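Actin-related protein 8 (Homo sapiens, PDB 4FO0) binds ATP, has low basal ATPase activity and is a proposed core subunit of the INO80 chromatin-remodelling complex, acting in transcription, DNA replication and probably DNA repair. Local coordinates at residues L570-R575 with R583-R588; A115-C120 with E333-H338; V283-Y288 with A365-V370. All blocks are in the same frame, centred on the assembly; numbering follows the deposited sequence.

Contact 1: L570-R575 with R583-R588; sequences LWIYQR and RMLRER
R588 lies along the backbone of L570 and W571 and ends on a carbonyl oxygen. From its CB the chain starts with CG anti to the backbone N (chi1 -160°), which sends it out from the helix toward the strand. CG passes L570 O without bonding to it. CD comes next and sits 3.5 Å from L570 O. R588 CD also packs 4.1 Å from I572 CG1. A bend at chi3 then turns NE and CZ past W571 O. At the tip, R588 NH1 donates to W571 O at 2.6 Å. The oxygen lies almost in the guanidinium plane, and the donor lies in the carbonyl plane. The N-H...O angle is 146°, so the bond is moderately bent. E576 forms a salt bridge to the same NH1, and its carboxylate also accepts from Y573 N. With an alanine here the guanidinium is gone, which would probably leave W571 O without this donor and the E576 carboxylate without its charge partner.

Strand 572-573 pairs antiparallel with strand 229-234 in the large sheet that corresponds to subdomain 1 of actin. The chain then turns through helix 574-580, and helix 583-588 folds back on the strand. I572 fills the space between them. Its CD1 meets M584 CB and L585 CD2, each at 3.7 Å, while I572 CG2 lies 3.8 Å from M584 CB. A water donates to L570 O and to R588 O, each at 2.9 Å, and joins the two backbones beside the arginine.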
loop_
_atom_site.group_PDB
_atom_site.type_symbol
_atom_site.label_atom_id
_atom_site.label_comp_id
_atom_site.label_asym_id
_atom_site.label_seq_id
_atom_site.Cartn_x
_atom_site.Cartn_y
_atom_site.Cartn_z
ATOM N N LEU A 570 8.990 -17.204 20.461
ATOM C CA LEU A 570 8.566 -17.248 19.065
ATOM C C LEU A 570 9.713 -17.501 18.096
ATOM O O LEU A 570 9.502 -18.074 17.037
ATOM C CB LEU A 570 7.826 -15.966 18.675
ATOM C CG LEU A 570 6.544 -15.652 19.458
ATOM C CD1 LEU A 570 5.903 -14.347 18.988
ATOM C CD2 LEU A 570 5.553 -16.796 19.365
ATOM N N TRP A 571 10.924 -17.094 18.469
ATOM C CA TRP A 571 12.073 -17.182 17.563
ATOM C C TRP A 571 12.283 -18.563 16.971
ATOM O O TRP A 571 12.276 -19.568 17.678
ATOM C CB TRP A 571 13.360 -16.707 18.243
ATOM C CG TRP A 571 13.273 -15.297 18.696
ATOM C CD1 TRP A 571 13.096 -14.859 19.969
ATOM C CD2 TRP A 571 13.320 -14.126 17.870
ATOM N NE1 TRP A 571 13.046 -13.484 19.996
ATOM C CE2 TRP A 571 13.182 -13.009 18.720
ATOM C CE3 TRP A 571 13.467 -13.914 16.500
ATOM C CZ2 TRP A 571 13.184 -11.700 18.243
ATOM C CZ3 TRP A 571 13.475 -12.614 16.028
ATOM C CH2 TRP A 571 13.330 -11.525 16.895
ATOM N N ILE A 572 12.465 -18.603 15.660
ATOM C CA ILE A 572 12.867 -19.825 14.998
ATOM C C ILE A 572 14.286 -19.616 14.536
ATOM O O ILE A 572 14.575 -18.635 13.854
ATOM C CB ILE A 572 11.987 -20.131 13.788
ATOM C CG1 ILE A 572 10.539 -20.366 14.228
ATOM C CG2 ILE A 572 12.528 -21.333 13.038
ATOM C CD1 ILE A 572 9.578 -20.569 13.074
ATOM N N TYR A 573 15.171 -20.534 14.910
ATOM C CA TYR A 573 16.593 -20.371 14.640
ATOM C C TYR A 573 17.056 -21.207 13.472
ATOM O O TYR A 573 16.414 -22.192 13.102
ATOM C CB TYR A 573 17.420 -20.662 15.901
ATOM C CG TYR A 573 17.169 -19.644 16.994
ATOM C CD1 TYR A 573 17.858 -18.431 17.006
ATOM C CD2 TYR A 573 16.211 -19.872 17.988
ATOM C CE1 TYR A 573 17.619 -17.470 17.993
ATOM C CE2 TYR A 573 15.963 -18.918 18.983
ATOM C CZ TYR A 573 16.675 -17.720 18.978
ATOM O OH TYR A 573 16.449 -16.765 19.946
ATOM N N GLN A 574 18.181 -20.797 12.894
ATOM C CA GLN A 574 18.720 -21.437 11.702
ATOM C C GLN A 574 18.721 -22.955 11.732
ATOM O O GLN A 574 18.255 -23.598 10.786
ATOM C CB GLN A 574 20.138 -20.970 11.451
ATOM C CG GLN A 574 20.259 -19.611 10.843
ATOM C CD GLN A 574 21.558 -19.473 10.075
ATOM O OE1 GLN A 574 22.006 -20.419 9.424
ATOM N NE2 GLN A 574 22.177 -18.299 10.152
ATOM N N ARG A 575 19.264 -23.536 12.798
ATOM C CA ARG A 575 19.450 -24.978 12.805
ATOM C C ARG A 575 18.140 -25.736 12.949
ATOM O O ARG A 575 17.949 -26.774 12.316
ATOM C CB ARG A 575 20.481 -25.427 13.840
ATOM C CG ARG A 575 21.227 -26.689 13.396
ATOM C CD ARG A 575 22.463 -26.948 14.235
ATOM N NE ARG A 575 22.131 -27.205 15.634
ATOM C CZ ARG A 575 22.532 -28.272 16.316
ATOM N NH1 ARG A 575 23.289 -29.192 15.730
ATOM N NH2 ARG A 575 22.181 -28.418 17.587
ATOM N N ARG A 583 8.005 -27.380 9.737
ATOM C CA ARG A 583 7.479 -27.898 10.984
ATOM C C ARG A 583 7.551 -26.822 12.073
ATOM O O ARG A 583 6.721 -26.784 12.978
ATOM C CB ARG A 583 8.279 -29.130 11.393
ATOM C CG ARG A 583 7.625 -29.990 12.452
ATOM C CD ARG A 583 8.699 -30.683 13.268
ATOM N NE ARG A 583 8.204 -31.867 13.961
ATOM C CZ ARG A 583 8.851 -32.462 14.959
ATOM N NH1 ARG A 583 10.006 -31.966 15.383
ATOM N NH2 ARG A 583 8.337 -33.542 15.539
ATOM N N MET A 584 8.538 -25.936 11.969
ATOM C CA MET A 584 8.750 -24.919 12.991
ATOM C C MET A 584 7.604 -23.932 13.022
ATOM O O MET A 584 7.112 -23.563 14.086
ATOM C CB MET A 584 10.060 -24.185 12.747
ATOM C CG MET A 584 11.256 -25.113 12.617
ATOM S SD MET A 584 11.675 -25.892 14.188
ATOM C CE MET A 584 10.259 -25.462 15.200
ATOM N N LEU A 585 7.174 -23.518 11.840
ATOM C CA LEU A 585 6.059 -22.592 11.711
ATOM C C LEU A 585 4.782 -23.204 12.263
ATOM O O LEU A 585 4.048 -22.552 13.006
ATOM C CB LEU A 585 5.890 -22.174 10.249
ATOM C CG LEU A 585 7.128 -21.417 9.752
ATOM C CD1 LEU A 585 7.225 -21.404 8.247
ATOM C CD2 LEU A 585 7.151 -19.997 10.304
ATOM N N ARG A 586 4.516 -24.458 11.912
ATOM C CA ARG A 586 3.344 -25.134 12.454
ATOM C C ARG A 586 3.395 -25.184 13.975
ATOM O O ARG A 586 2.395 -24.924 14.644
ATOM C CB ARG A 586 3.177 -26.533 11.861
ATOM C CG ARG A 586 2.451 -26.512 10.527
ATOM C CD ARG A 586 2.066 -27.893 10.060
ATOM N NE ARG A 586 3.236 -28.725 9.794
ATOM C CZ ARG A 586 3.889 -28.757 8.635
ATOM N NH1 ARG A 586 4.941 -29.557 8.496
ATOM N NH2 ARG A 586 3.496 -27.994 7.618
ATOM N N GLU A 587 4.562 -25.502 14.522
ATOM C CA GLU A 587 4.704 -25.584 15.969
ATOM C C GLU A 587 4.664 -24.214 16.622
ATOM O O GLU A 587 3.928 -23.995 17.577
ATOM C CB GLU A 587 6.012 -26.275 16.357
ATOM C CG GLU A 587 6.064 -27.771 16.074
ATOM C CD GLU A 587 7.449 -28.357 16.329
ATOM O OE1 GLU A 587 8.242 -27.722 17.061
ATOM O OE2 GLU A 587 7.750 -29.445 15.789
ATOM N N ARG A 588 5.442 -23.285 16.084
ATOM C CA ARG A 588 5.867 -22.135 16.866
ATOM C C ARG A 588 5.392 -20.767 16.380
ATOM O O ARG A 588 5.862 -19.734 16.862
ATOM C CB ARG A 588 7.393 -22.146 16.963
ATOM C CG ARG A 588 7.937 -21.321 18.088
ATOM C CD ARG A 588 9.428 -21.377 18.089
ATOM N NE ARG A 588 9.923 -22.724 18.339
ATOM C CZ ARG A 588 11.210 -23.044 18.299
ATOM N NH1 ARG A 588 12.110 -22.109 18.019
ATOM N NH2 ARG A 588 11.602 -24.285 18.529
HETATM O O HOH W 1 7.162 -17.690 15.315
#

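Contact 2: A115-C120 with E333-H338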
loop_
_atom_site.group_PDB
_atom_site.type_symbol
_atom_site.label_atom_id
_atom_site.label_comp_id
_atom_site.label_asym_id
_atom_site.label_seq_id
_atom_site.Cartn_x
_atom_site.Cartn_y
_atom_site.Cartn_z
ATOM N N ALA A 115 4.521 26.904 -18.207
ATOM C CA ALA A 115 5.619 27.840 -18.149
ATOM C C ALA A 115 6.850 27.020 -17.784
ATOM O O ALA A 115 6.717 25.954 -17.176
ATOM C CB ALA A 115 5.348 28.879 -17.086
ATOM N N ILE A 116 8.047 27.477 -18.159
ATOM C CA ILE A 116 9.236 26.794 -17.651
ATOM C C ILE A 116 9.791 27.496 -16.408
ATOM O O ILE A 116 9.915 28.724 -16.360
ATOM C CB ILE A 116 10.349 26.487 -18.718
ATOM C CG1 ILE A 116 11.406 27.567 -18.716
ATOM C CG2 ILE A 116 9.780 26.239 -20.138
ATOM C CD1 ILE A 116 10.977 28.762 -19.482
ATOM N N LEU A 117 10.070 26.703 -15.380
ATOM C CA LEU A 117 10.626 27.228 -14.146
ATOM C C LEU A 117 12.139 27.241 -14.261
ATOM O O LEU A 117 12.803 28.086 -13.674
ATOM C CB LEU A 117 10.223 26.351 -12.972
ATOM C CG LEU A 117 8.749 26.340 -12.585
ATOM C CD1 LEU A 117 8.580 25.610 -11.262
ATOM C CD2 LEU A 117 8.240 27.763 -12.489
ATOM N N ASP A 118 12.665 26.294 -15.038
ATOM C CA ASP A 118 14.101 26.075 -15.180
ATOM C C ASP A 118 14.408 25.395 -16.500
ATOM O O ASP A 118 13.642 24.570 -16.970
ATOM C CB ASP A 118 14.638 25.197 -14.049
ATOM C CG ASP A 118 15.176 26.004 -12.881
ATOM O OD1 ASP A 118 16.303 26.539 -13.003
ATOM O OD2 ASP A 118 14.477 26.089 -11.842
ATOM N N HIS A 119 15.532 25.745 -17.103
ATOM C CA HIS A 119 15.893 25.182 -18.377
ATOM C C HIS A 119 16.000 23.697 -18.276
ATOM O O HIS A 119 15.543 22.956 -19.163
ATOM C CB HIS A 119 17.209 25.762 -18.856
ATOM C CG HIS A 119 17.669 25.208 -20.172
ATOM N ND1 HIS A 119 18.690 24.356 -20.272
ATOM C CD2 HIS A 119 17.200 25.410 -21.460
ATOM C CE1 HIS A 119 18.871 24.026 -21.555
ATOM N NE2 HIS A 119 17.961 24.674 -22.280
ATOM N N CYS A 120 16.609 23.236 -17.197
ATOM C CA CYS A 120 16.699 21.816 -16.935
ATOM C C CYS A 120 15.915 21.462 -15.689
ATOM O O CYS A 120 15.807 22.258 -14.768
ATOM C CB CYS A 120 18.158 21.397 -16.791
ATOM S SG CYS A 120 18.994 21.200 -18.375
ATOM N N GLU A 333 -2.070 24.439 -9.567
ATOM C CA GLU A 333 -0.909 24.325 -10.426
ATOM C C GLU A 333 -0.069 23.163 -9.958
ATOM O O GLU A 333 -0.100 22.797 -8.783
ATOM C CB GLU A 333 -0.093 25.608 -10.413
ATOM C CG GLU A 333 0.588 25.892 -9.090
ATOM C CD GLU A 333 1.189 27.290 -9.041
ATOM O OE1 GLU A 333 1.944 27.576 -8.075
ATOM O OE2 GLU A 333 0.900 28.093 -9.970
ATOM N N PHE A 334 0.667 22.570 -10.886
ATOM C CA PHE A 334 1.584 21.508 -10.525
ATOM C C PHE A 334 2.832 21.574 -11.384
ATOM O O PHE A 334 2.820 22.162 -12.471
ATOM C CB PHE A 334 0.901 20.140 -10.644
ATOM C CG PHE A 334 0.537 19.742 -12.057
ATOM C CD1 PHE A 334 -0.659 20.149 -12.625
ATOM C CD2 PHE A 334 1.379 18.929 -12.804
ATOM C CE1 PHE A 334 -1.004 19.770 -13.930
ATOM C CE2 PHE A 334 1.041 18.541 -14.107
ATOM C CZ PHE A 334 -0.156 18.954 -14.666
ATOM N N GLN A 335 3.904 20.966 -10.888
ATOM C CA GLN A 335 5.175 20.914 -11.610
ATOM C C GLN A 335 5.428 19.573 -12.289
ATOM O O GLN A 335 4.924 18.538 -11.861
ATOM C CB GLN A 335 6.329 21.184 -10.651
ATOM C CG GLN A 335 6.308 22.557 -10.020
ATOM C CD GLN A 335 7.585 22.851 -9.255
ATOM O OE1 GLN A 335 8.545 22.080 -9.303
ATOM N NE2 GLN A 335 7.603 23.972 -8.546
ATOM N N ILE A 336 6.220 19.588 -13.349
ATOM C CA ILE A 336 6.833 18.356 -13.813
ATOM C C ILE A 336 8.334 18.587 -13.925
ATOM O O ILE A 336 8.771 19.528 -14.560
ATOM C CB ILE A 336 6.296 17.885 -15.161
ATOM C CG1 ILE A 336 4.761 17.838 -15.156
ATOM C CG2 ILE A 336 6.878 16.513 -15.475
ATOM C CD1 ILE A 336 4.157 17.228 -16.441
ATOM N N ARG A 337 9.113 17.734 -13.276
ATOM C CA ARG A 337 10.563 17.800 -13.344
ATOM C C ARG A 337 11.114 16.437 -13.744
ATOM O O ARG A 337 11.801 15.773 -12.968
ATOM C CB ARG A 337 11.139 18.231 -11.998
ATOM C CG ARG A 337 10.645 19.590 -11.548
ATOM C CD ARG A 337 11.359 20.049 -10.286
ATOM N NE ARG A 337 11.250 21.493 -10.089
ATOM C CZ ARG A 337 12.164 22.375 -10.493
ATOM N NH1 ARG A 337 13.257 21.960 -11.114
ATOM N NH2 ARG A 337 11.989 23.674 -10.276
ATOM N N HIS A 338 10.814 16.019 -14.965
ATOM C CA HIS A 338 11.313 14.746 -15.445
ATOM C C HIS A 338 12.687 14.863 -16.051
ATOM O O HIS A 338 13.071 15.916 -16.551
ATOM C CB HIS A 338 10.347 14.157 -16.455
ATOM C CG HIS A 338 9.063 13.709 -15.840
ATOM N ND1 HIS A 338 7.991 13.262 -16.584
ATOM C CD2 HIS A 338 8.682 13.637 -14.541
ATOM C CE1 HIS A 338 7.004 12.938 -15.768
ATOM N NE2 HIS A 338 7.394 13.161 -14.525
#
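This contact spans a three-stranded antiparallel sheet. Strands 115-118 and 330-336 are its outer members, and strand 343-350 runs between them. The pairing of 330-336 with 343-350 is consistent with the hairpin of subdomain 4 in actin. L117 and D118 form a classic beta bulge, with both residues facing A343 of the middle strand. With the middle strand between them, the outer strands meet through side chains that reach over it, on the surface of the protein.

L117 carries most of the apolar contact. Its CG is anti to the carbonyl carbon (chi1 -68°), and CD1 extends to the Q335 side chain. That methyl sits above the plane of the amide, 3.6 Å from Q335 CD. The two side chains cross at about a right angle. L117 CD1 also lies 4.0 Å from R337 NH2.

Q335 and R337 lie two residues apart on the same segment and are tied to each other. R337 NE donates to Q335 OE1 at 2.9 Å, with an N-H...O angle of 156°. The donor is tilted from the carbonyl plane of the amide, but the oxygen lies near the plane of the guanidinium. This bond is likely to limit the rotation of both groups, with the amide under the leucine methyl.

D118 meets the guanidinium at its edge. D118 OD2 is 3.8 Å from R337 NH2, a long salt bridge. The carboxylate and guanidinium planes stand 54° apart, so the two groups do not pair flat. The remaining terminal nitrogen has a firmer partner just beyond C120: R337 NH1 donates a hydrogen bond to the backbone oxygen of S121.

Contact 3: V283-Y288 with A365-V370; sequences VSRCFY and ATFGIV
The guanidinium of R285, which lies next to F367, is held at two of its nitrogens. NE donates to the backbone oxygen of L61, and NH2 forms a salt bridge with D282, one turn back on the same helix. CG is anti to the backbone N (chi1 178°), and a bend at chi3 carries the head group to the phenylalanine. R285 NH1 is 4.1 Å from F367 CB. The guanidinium and ring planes are 83° apart, so the groups do not stack.

F367 belongs to a short 3-10 segment, and its ring points at helix 280-293. C286 CB lies at the ring edge, 4.0 Å from F367 CE1. The same CE1 is 3.8 Å from V283 N, and V283 CG2 lies 4.3 Å from F367 CZ. Beside the ring, C286 SG touches T366 CG2 at 4.1 Å. The hydroxyl of T366 is bonded to the backbone oxygen of Y363.

By sequence, segment 365-370 resembles the start of the hydrophobic loop of actin. The side chain of V283 is about 7 Å from the bound ATP, so the contact lies close to the nucleotide pocket. The charge of the buried R285 is met by D282 and not by the other segment. With only van der Waals contacts between the two segments, the fit of F367 against the helix probably depends on shape more than on polar bonding.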
loop_
_atom_site.group_PDB
_atom_site.type_symbol
_atom_site.label_atom_id
_atom_site.label_comp_id
_atom_site.label_asym_id
_atom_site.label_seq_id
_atom_site.Cartn_x
_atom_site.Cartn_y
_atom_site.Cartn_z
ATOM N N VAL A 283 -6.964 4.296 -7.353
ATOM C CA VAL A 283 -7.386 5.683 -7.234
ATOM C C VAL A 283 -6.568 6.620 -8.122
ATOM O O VAL A 283 -7.103 7.538 -8.733
ATOM C CB VAL A 283 -7.240 6.167 -5.808
ATOM C CG1 VAL A 283 -7.658 7.641 -5.715
ATOM C CG2 VAL A 283 -8.062 5.302 -4.900
ATOM N N SER A 284 -5.262 6.405 -8.164
ATOM C CA SER A 284 -4.398 7.243 -8.971
ATOM C C SER A 284 -4.794 7.148 -10.443
ATOM O O SER A 284 -4.796 8.137 -11.148
ATOM C CB SER A 284 -2.926 6.854 -8.791
ATOM O OG SER A 284 -2.447 7.291 -7.530
ATOM N N ARG A 285 -5.128 5.952 -10.906
ATOM C CA ARG A 285 -5.419 5.752 -12.314
ATOM C C ARG A 285 -6.770 6.395 -12.600
ATOM O O ARG A 285 -6.952 7.095 -13.597
ATOM C CB ARG A 285 -5.438 4.258 -12.635
ATOM C CG ARG A 285 -5.786 3.912 -14.077
ATOM C CD ARG A 285 -6.466 2.533 -14.155
ATOM N NE ARG A 285 -5.833 1.605 -13.226
ATOM C CZ ARG A 285 -6.441 0.939 -12.249
ATOM N NH1 ARG A 285 -7.750 1.047 -12.037
ATOM N NH2 ARG A 285 -5.716 0.143 -11.481
ATOM N N CYS A 286 -7.705 6.175 -11.687
ATOM C CA CYS A 286 -9.038 6.740 -11.798
ATOM C C CYS A 286 -8.988 8.273 -11.884
ATOM O O CYS A 286 -9.574 8.883 -12.795
ATOM C CB CYS A 286 -9.876 6.280 -10.609
ATOM S SG CYS A 286 -11.559 6.897 -10.554
ATOM N N PHE A 287 -8.282 8.880 -10.936
ATOM C CA PHE A 287 -8.062 10.320 -10.938
ATOM C C PHE A 287 -7.472 10.814 -12.263
ATOM O O PHE A 287 -7.868 11.845 -12.791
ATOM C CB PHE A 287 -7.150 10.722 -9.784
ATOM C CG PHE A 287 -7.096 12.203 -9.557
ATOM C CD1 PHE A 287 -8.269 12.951 -9.485
ATOM C CD2 PHE A 287 -5.883 12.851 -9.406
ATOM C CE1 PHE A 287 -8.233 14.321 -9.277
ATOM C CE2 PHE A 287 -5.835 14.223 -9.189
ATOM C CZ PHE A 287 -7.013 14.961 -9.125
ATOM N N TYR A 288 -6.520 10.072 -12.800
ATOM C CA TYR A 288 -5.993 10.395 -14.104
ATOM C C TYR A 288 -7.091 10.423 -15.162
ATOM O O TYR A 288 -7.200 11.361 -15.947
ATOM C CB TYR A 288 -4.901 9.393 -14.501
ATOM C CG TYR A 288 -4.388 9.601 -15.907
ATOM C CD1 TYR A 288 -3.896 10.843 -16.316
ATOM C CD2 TYR A 288 -4.392 8.561 -16.828
ATOM C CE1 TYR A 288 -3.429 11.042 -17.614
ATOM C CE2 TYR A 288 -3.921 8.744 -18.115
ATOM C CZ TYR A 288 -3.440 9.984 -18.504
ATOM O OH TYR A 288 -2.977 10.143 -19.785
ATOM N N ALA A 365 -16.527 -0.506 -8.422
ATOM C CA ALA A 365 -16.908 -0.853 -9.785
ATOM C C ALA A 365 -16.412 0.255 -10.710
ATOM O O ALA A 365 -16.228 0.058 -11.909
ATOM C CB ALA A 365 -18.406 -0.999 -9.891
ATOM N N THR A 366 -16.207 1.431 -10.128
ATOM C CA THR A 366 -15.774 2.614 -10.861
ATOM C C THR A 366 -14.443 2.366 -11.555
ATOM O O THR A 366 -14.135 2.982 -12.577
ATOM C CB THR A 366 -15.627 3.823 -9.900
ATOM O OG1 THR A 366 -16.855 4.024 -9.203
ATOM C CG2 THR A 366 -15.287 5.087 -10.641
ATOM N N PHE A 367 -13.653 1.459 -10.989
ATOM C CA PHE A 367 -12.342 1.112 -11.540
ATOM C C PHE A 367 -12.433 0.424 -12.883
ATOM O O PHE A 367 -11.457 0.403 -13.630
ATOM C CB PHE A 367 -11.535 0.271 -10.545
ATOM C CG PHE A 367 -11.149 1.030 -9.321
ATOM C CD1 PHE A 367 -10.809 2.374 -9.416
ATOM C CD2 PHE A 367 -11.171 0.438 -8.081
ATOM C CE1 PHE A 367 -10.465 3.100 -8.284
ATOM C CE2 PHE A 367 -10.827 1.157 -6.947
ATOM C CZ PHE A 367 -10.472 2.485 -7.045
ATOM N N GLY A 368 -13.611 -0.120 -13.186
ATOM C CA GLY A 368 -13.873 -0.793 -14.445
ATOM C C GLY A 368 -13.076 -2.069 -14.637
ATOM O O GLY A 368 -12.759 -2.432 -15.761
ATOM N N ILE A 369 -12.743 -2.748 -13.543
ATOM C CA ILE A 369 -11.997 -3.998 -13.626
ATOM C C ILE A 369 -12.963 -5.154 -13.843
ATOM O O ILE A 369 -13.897 -5.350 -13.072
ATOM C CB ILE A 369 -11.146 -4.248 -12.363
ATOM C CG1 ILE A 369 -10.153 -3.098 -12.156
ATOM C CG2 ILE A 369 -10.388 -5.549 -12.482
ATOM C CD1 ILE A 369 -9.686 -2.941 -10.702
ATOM N N VAL A 370 -12.742 -5.912 -14.908
ATOM C CA VAL A 370 -13.672 -6.959 -15.293
ATOM C C VAL A 370 -12.972 -8.302 -15.424
ATOM O O VAL A 370 -11.905 -8.414 -16.047
ATOM C CB VAL A 370 -14.366 -6.618 -16.625
ATOM C CG1 VAL A 370 -15.300 -7.724 -17.042
ATOM C CG2 VAL A 370 -15.131 -5.307 -16.501
#

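In the fold
From the N terminus, 115-120 comes first and 283-288 second. Segment 333-338 then closes contact 2, and 365-370 closes contact 3. These two contacts therefore cross, and each spans one end of the other's loop. Contact 2 joins the outer strands of the three-stranded sheet. Contact 3 fastens the segment after helix 353-359 to helix 280-293. Their nearest atoms are about 9 Å apart. Contact 1 comes later, in series with both, and closes a loop of only seven residues near the C terminus. It lies across the chain's centre from the others, about 54 Å from contact 2 between centres, and ties the last helix to the large mixed sheet.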